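PDB 6JKV: PppA from Pseudomonas aeruginosa, which is probably a manganese-dependent serine/threonine protein phosphatase of the PP2C family that regulates type VI secretion. Local coordinates for residues A47-A60 with S73-A85. Numbering follows the deposited sequence.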
# COMPACT_ATOMS: atom_id res chain seq x y z
N ALA A 47 -5.81 -3.53 -5.20
CA ALA A 47 -6.88 -2.55 -4.91
C ALA A 47 -6.27 -1.32 -4.25
O ALA A 47 -5.15 -1.42 -3.71
CB ALA A 47 -7.95 -3.16 -4.03
N SER A 48 -6.97 -0.20 -4.30
CA SER A 48 -6.51 1.04 -3.67
C SER A 48 -7.72 1.82 -3.17
O SER A 48 -8.82 1.63 -3.68
CB SER A 48 -5.65 1.86 -4.59
OG SER A 48 -6.40 2.37 -5.67
N LEU A 49 -7.48 2.66 -2.16
CA LEU A 49 -8.46 3.64 -1.66
C LEU A 49 -7.77 5.01 -1.62
O LEU A 49 -6.75 5.17 -0.91
CB LEU A 49 -8.96 3.24 -0.27
CG LEU A 49 -9.88 4.28 0.36
CD1 LEU A 49 -11.23 4.28 -0.35
CD2 LEU A 49 -10.04 4.08 1.85
N ASP A 50 -8.32 5.97 -2.36
CA ASP A 50 -7.83 7.36 -2.41
C ASP A 50 -8.87 8.24 -1.72
O ASP A 50 -9.74 8.77 -2.42
CB ASP A 50 -7.54 7.75 -3.85
CG ASP A 50 -6.96 9.15 -3.99
OD1 ASP A 50 -6.27 9.60 -3.04
OD2 ASP A 50 -7.21 9.79 -5.03
N ALA A 51 -8.80 8.38 -0.39
CA ALA A 51 -9.80 9.12 0.40
C ALA A 51 -9.10 10.27 1.13
O ALA A 51 -9.02 10.27 2.36
CB ALA A 51 -10.53 8.20 1.35
N PRO A 52 -8.61 11.30 0.41
CA PRO A 52 -8.01 12.45 1.07
C PRO A 52 -9.05 13.23 1.90
O PRO A 52 -8.64 13.93 2.79
CB PRO A 52 -7.48 13.31 -0.09
CG PRO A 52 -8.35 12.92 -1.27
CD PRO A 52 -8.66 11.45 -1.06
N GLU A 53 -10.34 13.05 1.61
CA GLU A 53 -11.45 13.65 2.40
C GLU A 53 -11.49 13.04 3.81
O GLU A 53 -12.14 13.65 4.68
CB GLU A 53 -12.80 13.48 1.70
CG GLU A 53 -13.33 12.06 1.64
CD GLU A 53 -12.81 11.21 0.48
OE1 GLU A 53 -11.84 11.63 -0.20
OE2 GLU A 53 -13.38 10.13 0.27
N ALA A 54 -10.85 11.88 4.03
CA ALA A 54 -10.73 11.23 5.35
C ALA A 54 -9.26 11.18 5.80
O ALA A 54 -8.97 10.53 6.84
CB ALA A 54 -11.32 9.84 5.30
N GLY A 55 -8.37 11.83 5.04
CA GLY A 55 -6.91 11.75 5.26
C GLY A 55 -6.41 10.32 5.20
O GLY A 55 -5.56 9.98 6.00
N LEU A 56 -6.93 9.51 4.27
CA LEU A 56 -6.65 8.06 4.21
C LEU A 56 -6.26 7.67 2.79
O LEU A 56 -6.96 8.06 1.84
CB LEU A 56 -7.88 7.26 4.63
CG LEU A 56 -7.63 5.76 4.80
CD1 LEU A 56 -6.54 5.50 5.83
CD2 LEU A 56 -8.91 5.05 5.20
N TRP A 57 -5.17 6.92 2.67
CA TRP A 57 -4.68 6.38 1.38
C TRP A 57 -4.22 4.95 1.60
O TRP A 57 -3.45 4.71 2.53
CB TRP A 57 -3.57 7.27 0.81
CG TRP A 57 -4.01 8.69 0.70
CD1 TRP A 57 -4.69 9.26 -0.33
CD2 TRP A 57 -3.84 9.72 1.69
NE1 TRP A 57 -4.94 10.58 -0.07
CE2 TRP A 57 -4.42 10.89 1.16
CE3 TRP A 57 -3.24 9.77 2.94
CZ2 TRP A 57 -4.41 12.10 1.85
CZ3 TRP A 57 -3.23 10.97 3.63
CH2 TRP A 57 -3.82 12.11 3.09
N VAL A 58 -4.71 4.04 0.76
CA VAL A 58 -4.52 2.58 0.97
C VAL A 58 -4.12 1.97 -0.37
O VAL A 58 -4.72 2.34 -1.39
CB VAL A 58 -5.78 1.93 1.55
CG1 VAL A 58 -5.62 0.42 1.67
CG2 VAL A 58 -6.17 2.53 2.90
N VAL A 59 -3.15 1.06 -0.34
CA VAL A 59 -2.89 0.09 -1.43
C VAL A 59 -2.86 -1.31 -0.83
O VAL A 59 -2.21 -1.50 0.21
CB VAL A 59 -1.59 0.43 -2.17
CG1 VAL A 59 -1.22 -0.66 -3.16
CG2 VAL A 59 -1.68 1.78 -2.86
N ALA A 60 -3.55 -2.26 -1.46
CA ALA A 60 -3.64 -3.67 -1.01
C ALA A 60 -3.36 -4.60 -2.18
O ALA A 60 -4.05 -4.51 -3.20
CB ALA A 60 -5.00 -3.92 -0.40
N SER A 73 -8.67 -7.86 -1.08
CA SER A 73 -8.15 -6.48 -1.28
C SER A 73 -9.31 -5.49 -1.32
O SER A 73 -9.18 -4.41 -0.73
CB SER A 73 -7.25 -6.38 -2.50
OG SER A 73 -7.94 -6.62 -3.72
N SER A 74 -10.43 -5.86 -1.97
CA SER A 74 -11.62 -4.99 -2.07
C SER A 74 -12.29 -4.89 -0.70
O SER A 74 -12.72 -3.77 -0.34
CB SER A 74 -12.57 -5.45 -3.14
OG SER A 74 -12.82 -6.83 -3.02
N LEU A 75 -12.36 -6.00 0.05
CA LEU A 75 -12.93 -6.01 1.42
C LEU A 75 -12.11 -5.06 2.31
O LEU A 75 -12.69 -4.35 3.15
CB LEU A 75 -12.94 -7.43 2.00
CG LEU A 75 -13.45 -7.53 3.44
CD1 LEU A 75 -14.86 -6.98 3.56
CD2 LEU A 75 -13.38 -8.96 3.96
N ILE A 76 -10.79 -5.07 2.14
CA ILE A 76 -9.89 -4.14 2.88
C ILE A 76 -10.31 -2.70 2.58
O ILE A 76 -10.55 -1.94 3.54
CB ILE A 76 -8.42 -4.40 2.51
CG1 ILE A 76 -7.86 -5.62 3.25
CG2 ILE A 76 -7.57 -3.16 2.75
CD1 ILE A 76 -6.53 -6.09 2.72
N VAL A 77 -10.36 -2.33 1.30
CA VAL A 77 -10.56 -0.91 0.89
C VAL A 77 -11.96 -0.47 1.33
O VAL A 77 -12.08 0.65 1.83
CB VAL A 77 -10.29 -0.66 -0.61
CG1 VAL A 77 -8.84 -0.95 -0.97
CG2 VAL A 77 -11.22 -1.45 -1.50
N ASP A 78 -12.96 -1.34 1.20
CA ASP A 78 -14.36 -1.00 1.56
C ASP A 78 -14.52 -0.87 3.08
O ASP A 78 -15.25 0.04 3.51
CB ASP A 78 -15.36 -2.03 1.05
CG ASP A 78 -15.45 -2.10 -0.47
OD1 ASP A 78 -14.96 -1.16 -1.13
OD2 ASP A 78 -15.99 -3.11 -0.97
N THR A 79 -13.91 -1.77 3.86
CA THR A 79 -13.98 -1.73 5.34
C THR A 79 -13.28 -0.45 5.84
O THR A 79 -13.82 0.21 6.75
CB THR A 79 -13.38 -2.99 5.98
OG1 THR A 79 -14.07 -4.14 5.48
CG2 THR A 79 -13.45 -2.94 7.49
N LEU A 80 -12.13 -0.11 5.25
CA LEU A 80 -11.35 1.07 5.71
C LEU A 80 -12.08 2.34 5.29
O LEU A 80 -12.09 3.31 6.07
CB LEU A 80 -9.93 1.00 5.16
CG LEU A 80 -9.06 -0.10 5.78
CD1 LEU A 80 -7.61 0.11 5.41
CD2 LEU A 80 -9.23 -0.18 7.30
N ARG A 81 -12.73 2.33 4.12
CA ARG A 81 -13.44 3.53 3.62
C ARG A 81 -14.58 3.88 4.58
O ARG A 81 -14.80 5.08 4.83
CB ARG A 81 -13.96 3.30 2.20
CG ARG A 81 -14.45 4.58 1.52
CD ARG A 81 -15.37 4.30 0.34
NE ARG A 81 -14.65 3.92 -0.86
CZ ARG A 81 -14.52 2.67 -1.32
NH1 ARG A 81 -15.08 1.65 -0.68
NH2 ARG A 81 -13.86 2.45 -2.44
N ARG A 82 -15.27 2.88 5.14
CA ARG A 82 -16.50 3.13 5.93
C ARG A 82 -16.15 3.65 7.32
O ARG A 82 -17.05 4.14 8.02
CB ARG A 82 -17.38 1.88 5.98
CG ARG A 82 -17.23 1.02 7.22
CD ARG A 82 -18.46 0.12 7.37
NE ARG A 82 -18.92 -0.33 6.06
CZ ARG A 82 -18.35 -1.30 5.35
NH1 ARG A 82 -17.32 -1.97 5.83
NH2 ARG A 82 -18.84 -1.62 4.16
N ILE A 83 -14.89 3.54 7.75
CA ILE A 83 -14.49 3.99 9.12
C ILE A 83 -14.63 5.51 9.21
O ILE A 83 -14.09 6.23 8.38
CB ILE A 83 -13.07 3.53 9.46
CG1 ILE A 83 -13.03 2.01 9.64
CG2 ILE A 83 -12.55 4.28 10.68
CD1 ILE A 83 -11.64 1.46 9.80
N PRO A 84 -15.37 6.04 10.20
CA PRO A 84 -15.55 7.49 10.32
C PRO A 84 -14.24 8.22 10.65
O PRO A 84 -13.46 7.75 11.46
CB PRO A 84 -16.56 7.65 11.47
CG PRO A 84 -16.47 6.36 12.24
CD PRO A 84 -16.14 5.30 11.21
N ALA A 85 -14.04 9.36 9.99
CA ALA A 85 -12.77 10.12 10.00
C ALA A 85 -12.67 10.89 11.31
O ALA A 85 -13.00 12.09 11.31
CB ALA A 85 -12.68 11.04 8.81
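A methyl group of Leu49 lies over one face of the Arg81 guanidinium, CD1 standing 3.5 Å from NE. No hydrogen bond crosses the contact, and the exposed Arg81 borders its apolar side chains. The setting is the alpha-beta sandwich of the PP2C fold: helix 69-82 packs on the hairpin formed by strands 46-51 and 56-63. Helix 73-82 runs nearly antiparallel to strand 56-60 (165°), the axes approaching to 8.6 Å. The hairpin turn carries a G1 beta bulge, Gly55 and Leu56 together facing Ala51.

Alternate strand residues turn to the helix. Leu49 has a chi1 of 175°, CG opposite the backbone N, which carries its methyls to Arg81, while its CB meets Val77 CB at 4.1 Å. Val77 sets CG1 against the backbone of Ser48. Deeper in, Val58 and Leu80 cross at about a right angle, CG2 to CD1 at 3.8 Å, and Leu56 CD2 rests near Leu80 O. Arg81, bent at chi3, is salt-bridged to Asp78, whose OD1 lies in the guanidinium plane, but NH1 meets it on its anti side, 30° out of the carboxylate plane.

Toward the manganese site, which includes Asp61 and Gly62, following Ala60 on the same strand, small residues meet: Ala60 CB lies 3.9 Å from Ser73 CB. Ala60 CB also touches Ile76 CD1, and Ser73 OG, hydrogen-bonded to Glu45 O, lies 3.5 Å from Ala47 CB.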